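Local coordinates for protein hydrolase, isochorismatase family (PDB 4H17) that probably acts as a hydrolase of the isochorismatase family with a Rossmann-like fold, its natural substrate not being established, at residues Leu21-Gln32 with Arg64-Leu72; Lys41-Ile52 with Glu155-Leu163. One frame throughout, in Å; residues are numbered along the deposited sequence.

Interactions 1 and 2 share helix 45-61, which links strand 24-29 to strand 66-71 in the chain and starts within interaction 2. Their centres lie about 16 Å apart, but they touch where Ile28 CG2 meets Ile52 CG2 at 3.8 Å between sheet and helix. Interaction 1 pairs two strands of the parallel sheet; interaction 2 sets the start of the helix against the end of another, strand 150-159. At the far end of interaction 1, Asp30 and His71 border a bound sulfate that also takes a hydrogen bond from Tyr35, a residue against which Leu42 of interaction 2 packs. This pocket probably marks the active site: Asp30, Lys103 and Ser136 would match relatives' Asp-Lys-Cys triad, serine replacing cysteine.

Interaction 1. Residues Leu21-Gln32 with Arg64-Leu72; sequences LSHASLIIIDAQ and RPIIHVRHL. With SO4 (sulfate ion), chain E; SO4 (sulfate ion), chain C.
Arg64 grips the carbonyl of Ala24 side-on, NE at 3.2 Å and NH2 at 3.0 Å from Ala24 O, both close to the guanidinium plane. Ser22 O lies over the centre of one face and Pro65 CD toward the rim of the opposite one; bends at chi2 (-54°) and chi3 (-49°) curl the chain into this slot. With a leucine in its place, Ala24 O would probably lose both donors and the turn at Leu21-Ala24 its clamp. Beyond it, a parallel ladder runs from Leu26 N on Pro65 O to Asp30 N on Val69 O. The strands precede and follow helix 45-61, which packs over Leu26, Ile28 and Ile66, in a beta-alpha-beta unit; on the other face Ile27 CG2 meets Val69 CG2 at 4.1 Å and helix 114-121 covers Ile67. Past the ladder, Gln32 OE1 accepts from His71 N at 3.0 Å, its CD 3.5 Å from Arg70 CG. The His71 ring is held by its edge: NE2 donates to sulfate O1 at 2.7 Å and weakly to Asp30 OD2 at 3.3 Å, and ND1 binds O4 of a second sulfate at 2.8 Å. Phe79 stacks on this ring; Lys103 forms a long, weak ion pair with Asp30.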
loop_
_atom_site.group_PDB
_atom_site.type_symbol
_atom_site.label_atom_id
_atom_site.label_comp_id
_atom_site.label_asym_id
_atom_site.label_seq_id
_atom_site.Cartn_x
_atom_site.Cartn_y
_atom_site.Cartn_z
ATOM N N LEU A 21 20.899 9.641 8.314
ATOM C CA LEU A 21 20.605 10.926 7.660
ATOM C C LEU A 21 21.785 11.382 6.777
ATOM O O LEU A 21 21.593 11.906 5.685
ATOM C CB LEU A 21 20.250 11.990 8.695
ATOM C CG LEU A 21 19.884 13.361 8.143
ATOM C CD1 LEU A 21 18.767 13.238 7.096
ATOM C CD2 LEU A 21 19.487 14.299 9.276
ATOM N N SER A 22 23.010 11.133 7.247
ATOM C CA SER A 22 24.226 11.535 6.569
ATOM C C SER A 22 24.419 10.890 5.210
ATOM O O SER A 22 25.187 11.419 4.387
ATOM C CB SER A 22 25.440 11.239 7.456
ATOM O OG SER A 22 25.591 9.859 7.731
ATOM N N HIS A 23 23.737 9.780 4.946
ATOM C CA HIS A 23 23.818 9.124 3.639
ATOM C C HIS A 23 22.472 9.061 2.923
ATOM O O HIS A 23 22.314 8.325 1.944
ATOM C CB HIS A 23 24.364 7.715 3.817
ATOM C CG HIS A 23 25.646 7.655 4.575
ATOM N ND1 HIS A 23 26.749 8.407 4.234
ATOM C CD2 HIS A 23 26.001 6.936 5.667
ATOM C CE1 HIS A 23 27.731 8.153 5.084
ATOM N NE2 HIS A 23 27.304 7.258 5.958
ATOM N N ALA A 24 21.528 9.888 3.347
ATOM C CA ALA A 24 20.153 9.761 2.854
ATOM C C ALA A 24 19.658 10.992 2.119
ATOM O O ALA A 24 20.236 12.043 2.233
ATOM C CB ALA A 24 19.220 9.451 4.016
ATOM N N SER A 25 18.579 10.794 1.367
ATOM C CA SER A 25 17.736 11.890 0.838
ATOM C C SER A 25 16.461 11.930 1.701
ATOM O O SER A 25 15.884 10.879 2.015
ATOM C CB SER A 25 17.328 11.659 -0.594
ATOM O OG SER A 25 18.415 11.590 -1.539
ATOM N N LEU A 26 16.016 13.132 2.086
ATOM C CA LEU A 26 14.822 13.306 2.940
ATOM C C LEU A 26 13.643 13.709 2.052
ATOM O O LEU A 26 13.767 14.606 1.214
ATOM C CB LEU A 26 15.014 14.397 3.976
ATOM C CG LEU A 26 13.804 14.787 4.846
ATOM C CD1 LEU A 26 13.320 13.645 5.730
ATOM C CD2 LEU A 26 14.159 15.989 5.692
ATOM N N ILE A 27 12.543 12.995 2.183
ATOM C CA ILE A 27 11.303 13.243 1.426
ATOM C C ILE A 27 10.156 13.547 2.380
ATOM O O ILE A 27 9.828 12.732 3.243
ATOM C CB ILE A 27 10.903 12.054 0.521
ATOM C CG1 ILE A 27 12.078 11.614 -0.392
ATOM C CG2 ILE A 27 9.648 12.411 -0.298
ATOM C CD1 ILE A 27 11.854 10.349 -1.188
ATOM N N ILE A 28 9.561 14.744 2.221
ATOM C CA ILE A 28 8.442 15.170 3.052
ATOM C C ILE A 28 7.201 15.179 2.164
ATOM O O ILE A 28 7.095 15.974 1.227
ATOM C CB ILE A 28 8.650 16.578 3.631
ATOM C CG1 ILE A 28 9.974 16.630 4.388
ATOM C CG2 ILE A 28 7.481 16.955 4.556
ATOM C CD1 ILE A 28 10.352 17.996 4.888
ATOM N N ILE A 29 6.262 14.304 2.479
ATOM C CA ILE A 29 5.064 14.100 1.642
ATOM C C ILE A 29 3.867 14.866 2.188
ATOM O O ILE A 29 3.368 14.616 3.313
ATOM C CB ILE A 29 4.756 12.606 1.528
ATOM C CG1 ILE A 29 5.900 11.883 0.816
ATOM C CG2 ILE A 29 3.455 12.369 0.795
ATOM C CD1 ILE A 29 5.802 10.368 0.747
ATOM N N ASP A 30 3.410 15.856 1.411
ATOM C CA ASP A 30 2.103 16.454 1.580
ATOM C C ASP A 30 1.949 17.248 2.874
ATOM O O ASP A 30 0.924 17.140 3.526
ATOM C CB ASP A 30 0.979 15.407 1.457
ATOM C CG ASP A 30 0.964 14.693 0.093
ATOM O OD1 ASP A 30 1.480 15.242 -0.921
ATOM O OD2 ASP A 30 0.364 13.589 0.065
ATOM N N ALA A 31 2.969 18.012 3.262
ATOM C CA ALA A 31 2.880 18.770 4.523
ATOM C C ALA A 31 2.091 20.064 4.269
ATOM O O ALA A 31 2.620 21.187 4.251
ATOM C CB ALA A 31 4.268 19.003 5.092
ATOM N N GLN A 32 0.787 19.873 4.069
ATOM C CA GLN A 32 -0.113 20.931 3.612
ATOM C C GLN A 32 -1.258 21.224 4.577
ATOM O O GLN A 32 -1.659 20.385 5.367
ATOM C CB GLN A 32 -0.690 20.589 2.263
ATOM C CG GLN A 32 0.359 20.429 1.189
ATOM C CD GLN A 32 -0.249 20.001 -0.101
ATOM O OE1 GLN A 32 -0.261 18.798 -0.453
ATOM N NE2 GLN A 32 -0.745 20.994 -0.870
ATOM N N ARG A 64 21.851 17.850 3.573
ATOM C CA ARG A 64 21.278 16.706 2.860
ATOM C C ARG A 64 20.242 17.171 1.808
ATOM O O ARG A 64 19.638 18.214 1.965
ATOM C CB ARG A 64 20.577 15.769 3.836
ATOM C CG ARG A 64 21.426 15.389 5.038
ATOM C CD ARG A 64 22.770 14.818 4.645
ATOM N NE ARG A 64 22.598 13.770 3.641
ATOM C CZ ARG A 64 23.472 13.472 2.676
ATOM N NH1 ARG A 64 24.642 14.084 2.574
ATOM N NH2 ARG A 64 23.200 12.506 1.814
ATOM N N PRO A 65 20.031 16.352 0.764
ATOM C CA PRO A 65 18.986 16.603 -0.231
ATOM C C PRO A 65 17.641 16.487 0.398
ATOM O O PRO A 65 17.407 15.524 1.184
ATOM C CB PRO A 65 19.221 15.500 -1.270
ATOM C CG PRO A 65 20.593 15.006 -1.030
ATOM C CD PRO A 65 20.775 15.113 0.458
ATOM N N ILE A 66 16.766 17.459 0.096
ATOM C CA ILE A 66 15.451 17.476 0.669
ATOM C C ILE A 66 14.426 17.663 -0.438
ATOM O O ILE A 66 14.531 18.597 -1.254
ATOM C CB ILE A 66 15.288 18.640 1.676
ATOM C CG1 ILE A 66 16.324 18.522 2.807
ATOM C CG2 ILE A 66 13.857 18.736 2.190
ATOM C CD1 ILE A 66 16.499 19.787 3.630
ATOM N N ILE A 67 13.448 16.777 -0.444
ATOM C CA ILE A 67 12.369 16.763 -1.468
ATOM C C ILE A 67 11.020 16.943 -0.795
ATOM O O ILE A 67 10.654 16.196 0.126
ATOM C CB ILE A 67 12.342 15.452 -2.221
ATOM C CG1 ILE A 67 13.655 15.253 -2.969
ATOM C CG2 ILE A 67 11.105 15.419 -3.103
ATOM C CD1 ILE A 67 13.862 13.862 -3.555
ATOM N N HIS A 68 10.316 17.998 -1.171
ATOM C CA HIS A 68 8.968 18.262 -0.705
ATOM C C HIS A 68 7.968 17.878 -1.805
ATOM O O HIS A 68 8.078 18.334 -2.959
ATOM C CB HIS A 68 8.778 19.750 -0.407
ATOM C CG HIS A 68 9.811 20.349 0.492
ATOM N ND1 HIS A 68 9.573 20.573 1.831
ATOM C CD2 HIS A 68 11.061 20.798 0.253
ATOM C CE1 HIS A 68 10.648 21.114 2.379
ATOM N NE2 HIS A 68 11.559 21.278 1.440
ATOM N N VAL A 69 6.991 17.080 -1.433
ATOM C CA VAL A 69 5.913 16.673 -2.317
ATOM C C VAL A 69 4.605 17.340 -1.878
ATOM O O VAL A 69 4.319 17.340 -0.686
ATOM C CB VAL A 69 5.781 15.132 -2.285
ATOM C CG1 VAL A 69 4.618 14.683 -3.120
ATOM C CG2 VAL A 69 7.075 14.441 -2.728
ATOM N N ARG A 70 3.797 17.837 -2.817
ATOM C CA ARG A 70 2.460 18.306 -2.539
ATOM C C ARG A 70 1.486 17.810 -3.582
ATOM O O ARG A 70 1.868 17.502 -4.721
ATOM C CB ARG A 70 2.385 19.847 -2.588
ATOM C CG ARG A 70 3.004 20.554 -1.409
ATOM C CD ARG A 70 2.618 22.024 -1.407
ATOM N NE ARG A 70 3.250 22.787 -2.505
ATOM C CZ ARG A 70 3.233 24.133 -2.588
ATOM N NH1 ARG A 70 2.563 24.870 -1.727
ATOM N NH2 ARG A 70 3.879 24.738 -3.583
ATOM N N HIS A 71 0.216 17.801 -3.202
ATOM C CA HIS A 71 -0.872 17.571 -4.133
ATOM C C HIS A 71 -0.948 18.673 -5.170
ATOM O O HIS A 71 -0.783 19.870 -4.846
ATOM C CB HIS A 71 -2.197 17.535 -3.424
ATOM C CG HIS A 71 -2.454 16.297 -2.643
ATOM N ND1 HIS A 71 -3.608 15.562 -2.764
ATOM C CD2 HIS A 71 -1.712 15.686 -1.703
ATOM C CE1 HIS A 71 -3.547 14.519 -1.964
ATOM N NE2 HIS A 71 -2.427 14.600 -1.270
ATOM N N LEU A 72 -1.239 18.282 -6.403
ATOM C CA LEU A 72 -1.659 19.262 -7.391
ATOM C C LEU A 72 -2.954 19.935 -6.930
ATOM O O LEU A 72 -3.081 21.160 -7.044
ATOM C CB LEU A 72 -1.851 18.612 -8.742
ATOM C CG LEU A 72 -0.547 18.364 -9.485
ATOM C CD1 LEU A 72 -0.799 17.338 -10.581
ATOM C CD2 LEU A 72 -0.002 19.667 -10.066
HETATM S S SO4 E . -5.343 15.968 -5.725
HETATM O O1 SO4 E . -5.499 14.505 -5.390
HETATM O O2 SO4 E . -6.554 16.328 -6.531
HETATM O O3 SO4 E . -4.077 16.285 -6.296
HETATM O O4 SO4 E . -5.554 16.652 -4.424
HETATM S S SO4 C . -3.257 11.444 0.753
HETATM O O1 SO4 C . -2.417 12.112 -0.264
HETATM O O2 SO4 C . -2.483 10.519 1.543
HETATM O O3 SO4 C . -4.282 10.658 0.026
HETATM O O4 SO4 C . -4.013 12.401 1.580
HETATM O O HOH W 1 5.412 18.705 1.830
HETATM O O HOH W 2 -2.011 21.552 -3.264
#

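Interaction 2. Residues Lys41-Ile52 with Glu155-Leu163; sequences KLSGMDEAVANI and EDASATRDL. With EDO (1,2-ethanediol), chain H.
Ser43 and Thr160 join the two backbones by one nearly straight hydrogen bond, Ser43 N to Thr160 O at 2.8 Å (175° at the hydrogen). Farther along, the first turns of helix 45-61 come down on the corner that the chain makes at 155-157, the CA atoms of Ala48 and Ala157 only 4.2 Å apart. This is helix-on-sheet packing of the Rossmann-like alpha/beta fold, with the start of the helix beside the end of strand 150-159. Gly44 is the N-cap, its positive phi turning the chain from the loop into the helix.

Small side chains permit the close approach. Ala159 CB points toward the loop and helix and is met by Leu42 CB, Ala48 CB and the selenium of selenomethionine Met45, SE lying 4.1 Å from Ala159 CB. Leu42 rests along the opposing backbone, its CB 3.3 Å from Thr160 O and its CD2 against Arg161 CB, while Tyr35 and Phe131 line other parts of it. The extended Arg161 chain then carries its guanidinium away to a salt bridge with Asp185 of the second subunit.

At the corner, Asp156 O has two partners from the helix. Ala48 CA approaches it at 3.4 Å in a CH...O contact, and Asn51, its CG turned anti to its carbonyl carbon (chi1 -77°), brings ND2 to donate at 3.0 Å from well above the carbonyl plane, though the oxygen lies near the amide plane. Arg54, bonded to Asn51 OD1, helps fix which way round that amide sits. Ile52 lays CG1 and CD1 against Ala157 O and CG1 against Ala157 CB. By the loop, a 1,2-ethanediol molecule, probably from the crystallisation liquor, bridges the segments: its O2 accepts from Thr160 N at 2.8 Å and donates to Ser43 O at 2.9 Å.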
loop_
_atom_site.group_PDB
_atom_site.type_symbol
_atom_site.label_atom_id
_atom_site.label_comp_id
_atom_site.label_asym_id
_atom_site.label_seq_id
_atom_site.Cartn_x
_atom_site.Cartn_y
_atom_site.Cartn_z
ATOM N N LYS A 41 -8.809 16.547 8.515
ATOM C CA LYS A 41 -8.003 16.905 9.662
ATOM C C LYS A 41 -7.388 15.639 10.228
ATOM O O LYS A 41 -8.146 14.699 10.538
ATOM C CB LYS A 41 -8.859 17.567 10.753
ATOM C CG LYS A 41 -8.086 18.019 11.954
ATOM C CD LYS A 41 -9.043 18.491 13.052
ATOM C CE LYS A 41 -8.258 18.938 14.278
ATOM N NZ LYS A 41 -8.939 20.040 15.023
ATOM N N LEU A 42 -6.059 15.608 10.400
ATOM C CA LEU A 42 -5.373 14.388 10.829
ATOM C C LEU A 42 -5.221 14.395 12.325
ATOM O O LEU A 42 -5.327 15.463 12.955
ATOM C CB LEU A 42 -4.047 14.153 10.134
ATOM C CG LEU A 42 -4.179 14.175 8.603
ATOM C CD1 LEU A 42 -2.800 13.952 7.982
ATOM C CD2 LEU A 42 -5.153 13.161 8.015
ATOM N N SER A 43 -4.972 13.213 12.885
ATOM C CA SER A 43 -4.820 13.069 14.328
ATOM C C SER A 43 -3.363 13.091 14.718
ATOM O O SER A 43 -2.519 12.593 13.994
ATOM C CB SER A 43 -5.436 11.761 14.829
ATOM O OG SER A 43 -6.813 11.720 14.575
ATOM N N GLY A 44 -3.082 13.677 15.877
ATOM C CA GLY A 44 -1.702 13.776 16.336
ATOM C C GLY A 44 -0.838 14.685 15.464
ATOM O O GLY A 44 0.371 14.461 15.360
HETATM N N MSE A 45 -1.409 15.747 14.902
HETATM C CA MSE A 45 -0.653 16.600 14.003
HETATM C C MSE A 45 0.343 17.465 14.677
HETATM O O MSE A 45 1.396 17.731 14.106
HETATM C CB MSE A 45 -1.485 17.551 13.138
HETATM C CG MSE A 45 -2.144 16.857 11.983
HETATM SE SE MSE A 45 -0.719 16.168 10.806
HETATM C CE MSE A 45 -0.693 17.575 9.454
ATOM N N ASP A 46 0.024 17.983 15.866
ATOM C CA ASP A 46 0.984 18.856 16.560
ATOM C C ASP A 46 2.368 18.209 16.629
ATOM O O ASP A 46 3.404 18.850 16.311
ATOM C CB ASP A 46 0.493 19.147 17.985
ATOM C CG ASP A 46 -0.629 20.138 18.022
ATOM O OD1 ASP A 46 -1.029 20.645 16.957
ATOM O OD2 ASP A 46 -1.130 20.411 19.132
ATOM N N GLU A 47 2.396 16.950 17.089
ATOM C CA GLU A 47 3.670 16.290 17.266
ATOM C C GLU A 47 4.275 15.799 15.984
ATOM O O GLU A 47 5.474 15.865 15.828
ATOM C CB GLU A 47 3.626 15.152 18.279
ATOM C CG GLU A 47 5.021 14.729 18.761
ATOM C CD GLU A 47 5.844 15.857 19.419
ATOM O OE1 GLU A 47 5.268 16.898 19.824
ATOM O OE2 GLU A 47 7.087 15.711 19.534
ATOM N N ALA A 48 3.447 15.336 15.040
ATOM C CA ALA A 48 3.990 14.953 13.735
ATOM C C ALA A 48 4.641 16.126 13.021
ATOM O O ALA A 48 5.767 15.983 12.500
ATOM C CB ALA A 48 2.936 14.351 12.846
ATOM N N VAL A 49 4.000 17.287 13.029
ATOM C CA VAL A 49 4.575 18.486 12.422
ATOM C C VAL A 49 5.845 18.929 13.145
ATOM O O VAL A 49 6.820 19.262 12.509
ATOM C CB VAL A 49 3.557 19.649 12.371
ATOM C CG1 VAL A 49 4.187 20.974 11.951
ATOM C CG2 VAL A 49 2.418 19.306 11.437
ATOM N N ALA A 50 5.839 18.883 14.477
ATOM C CA ALA A 50 7.045 19.232 15.219
ATOM C C ALA A 50 8.196 18.295 14.815
ATOM O O ALA A 50 9.345 18.729 14.696
ATOM C CB ALA A 50 6.780 19.167 16.719
ATOM N N ASN A 51 7.893 17.016 14.570
ATOM C CA ASN A 51 8.939 16.064 14.154
ATOM C C ASN A 51 9.432 16.267 12.725
ATOM O O ASN A 51 10.621 16.161 12.479
ATOM C CB ASN A 51 8.546 14.626 14.440
ATOM C CG ASN A 51 8.698 14.265 15.900
ATOM O OD1 ASN A 51 9.634 14.710 16.584
ATOM N ND2 ASN A 51 7.803 13.428 16.401
ATOM N N ILE A 52 8.537 16.655 11.813
ATOM C CA ILE A 52 8.971 16.997 10.459
ATOM C C ILE A 52 9.934 18.207 10.558
ATOM O O ILE A 52 10.977 18.270 9.916
ATOM C CB ILE A 52 7.771 17.232 9.504
ATOM C CG1 ILE A 52 7.002 15.936 9.308
ATOM C CG2 ILE A 52 8.306 17.756 8.186
ATOM C CD1 ILE A 52 5.709 16.058 8.551
ATOM N N GLU A 155 7.894 7.147 11.829
ATOM C CA GLU A 155 6.512 6.834 12.211
ATOM C C GLU A 155 5.838 7.954 13.009
ATOM O O GLU A 155 4.621 8.120 12.968
ATOM C CB GLU A 155 6.452 5.535 13.024
ATOM C CG GLU A 155 7.318 5.570 14.262
ATOM C CD GLU A 155 7.501 4.198 14.866
ATOM O OE1 GLU A 155 6.519 3.413 14.841
ATOM O OE2 GLU A 155 8.623 3.919 15.354
ATOM N N ASP A 156 6.639 8.730 13.723
ATOM C CA ASP A 156 6.126 9.848 14.535
ATOM C C ASP A 156 6.240 11.215 13.842
ATOM O O ASP A 156 5.928 12.253 14.408
ATOM C CB ASP A 156 6.728 9.829 15.956
ATOM C CG ASP A 156 8.237 9.967 15.970
ATOM O OD1 ASP A 156 8.866 10.119 14.909
ATOM O OD2 ASP A 156 8.803 9.914 17.087
ATOM N N ALA A 157 6.556 11.155 12.556
ATOM C CA ALA A 157 6.579 12.323 11.659
ATOM C C ALA A 157 5.599 12.074 10.506
ATOM O O ALA A 157 5.773 12.581 9.379
ATOM C CB ALA A 157 7.962 12.559 11.138
ATOM N N SER A 158 4.587 11.282 10.795
ATOM C CA SER A 158 3.559 10.902 9.815
ATOM C C SER A 158 2.260 10.747 10.589
ATOM O O SER A 158 2.266 10.524 11.824
ATOM C CB SER A 158 3.988 9.636 9.075
ATOM O OG SER A 158 2.970 9.176 8.151
ATOM N N ALA A 159 1.128 10.860 9.906
ATOM C CA ALA A 159 -0.148 10.774 10.545
ATOM C C ALA A 159 -1.226 10.375 9.594
ATOM O O ALA A 159 -1.068 10.435 8.367
ATOM C CB ALA A 159 -0.511 12.104 11.206
ATOM N N THR A 160 -2.355 10.029 10.168
ATOM C CA THR A 160 -3.544 9.731 9.417
ATOM C C THR A 160 -4.793 10.203 10.191
ATOM O O THR A 160 -4.706 11.052 11.119
ATOM C CB THR A 160 -3.565 8.249 9.030
ATOM O OG1 THR A 160 -4.684 7.990 8.173
ATOM C CG2 THR A 160 -3.633 7.378 10.236
ATOM N N ARG A 161 -5.945 9.756 9.718
ATOM C CA ARG A 161 -7.224 10.103 10.353
ATOM C C ARG A 161 -8.078 8.860 10.659
ATOM O O ARG A 161 -7.771 7.737 10.234
ATOM C CB ARG A 161 -7.958 11.093 9.488
ATOM C CG ARG A 161 -8.582 10.485 8.222
ATOM C CD ARG A 161 -9.183 11.535 7.289
ATOM N NE ARG A 161 -10.249 10.991 6.424
ATOM C CZ ARG A 161 -10.063 10.183 5.380
ATOM N NH1 ARG A 161 -8.838 9.810 5.002
ATOM N NH2 ARG A 161 -11.132 9.759 4.719
ATOM N N ASP A 162 -9.128 9.058 11.463
ATOM C CA ASP A 162 -10.122 8.037 11.677
ATOM C C ASP A 162 -10.692 7.594 10.348
ATOM O O ASP A 162 -11.097 8.433 9.529
ATOM C CB ASP A 162 -11.292 8.544 12.532
ATOM C CG ASP A 162 -10.939 8.832 13.994
ATOM O OD1 ASP A 162 -9.817 8.639 14.436
ATOM O OD2 ASP A 162 -11.861 9.266 14.714
ATOM N N LEU A 163 -10.799 6.287 10.129
ATOM C CA LEU A 163 -11.446 5.775 8.904
ATOM C C LEU A 163 -12.674 4.937 9.142
ATOM O O LEU A 163 -12.818 4.278 10.193
ATOM C CB LEU A 163 -10.487 4.939 8.058
ATOM C CG LEU A 163 -9.211 5.622 7.584
ATOM C CD1 LEU A 163 -8.309 4.624 6.880
ATOM C CD2 LEU A 163 -9.509 6.813 6.733
HETATM C C1 EDO H . -1.981 8.783 15.139
HETATM O O1 EDO H . -2.586 9.882 15.843
HETATM C C2 EDO H . -1.367 9.351 13.862
HETATM O O2 EDO H . -2.347 9.917 12.989
#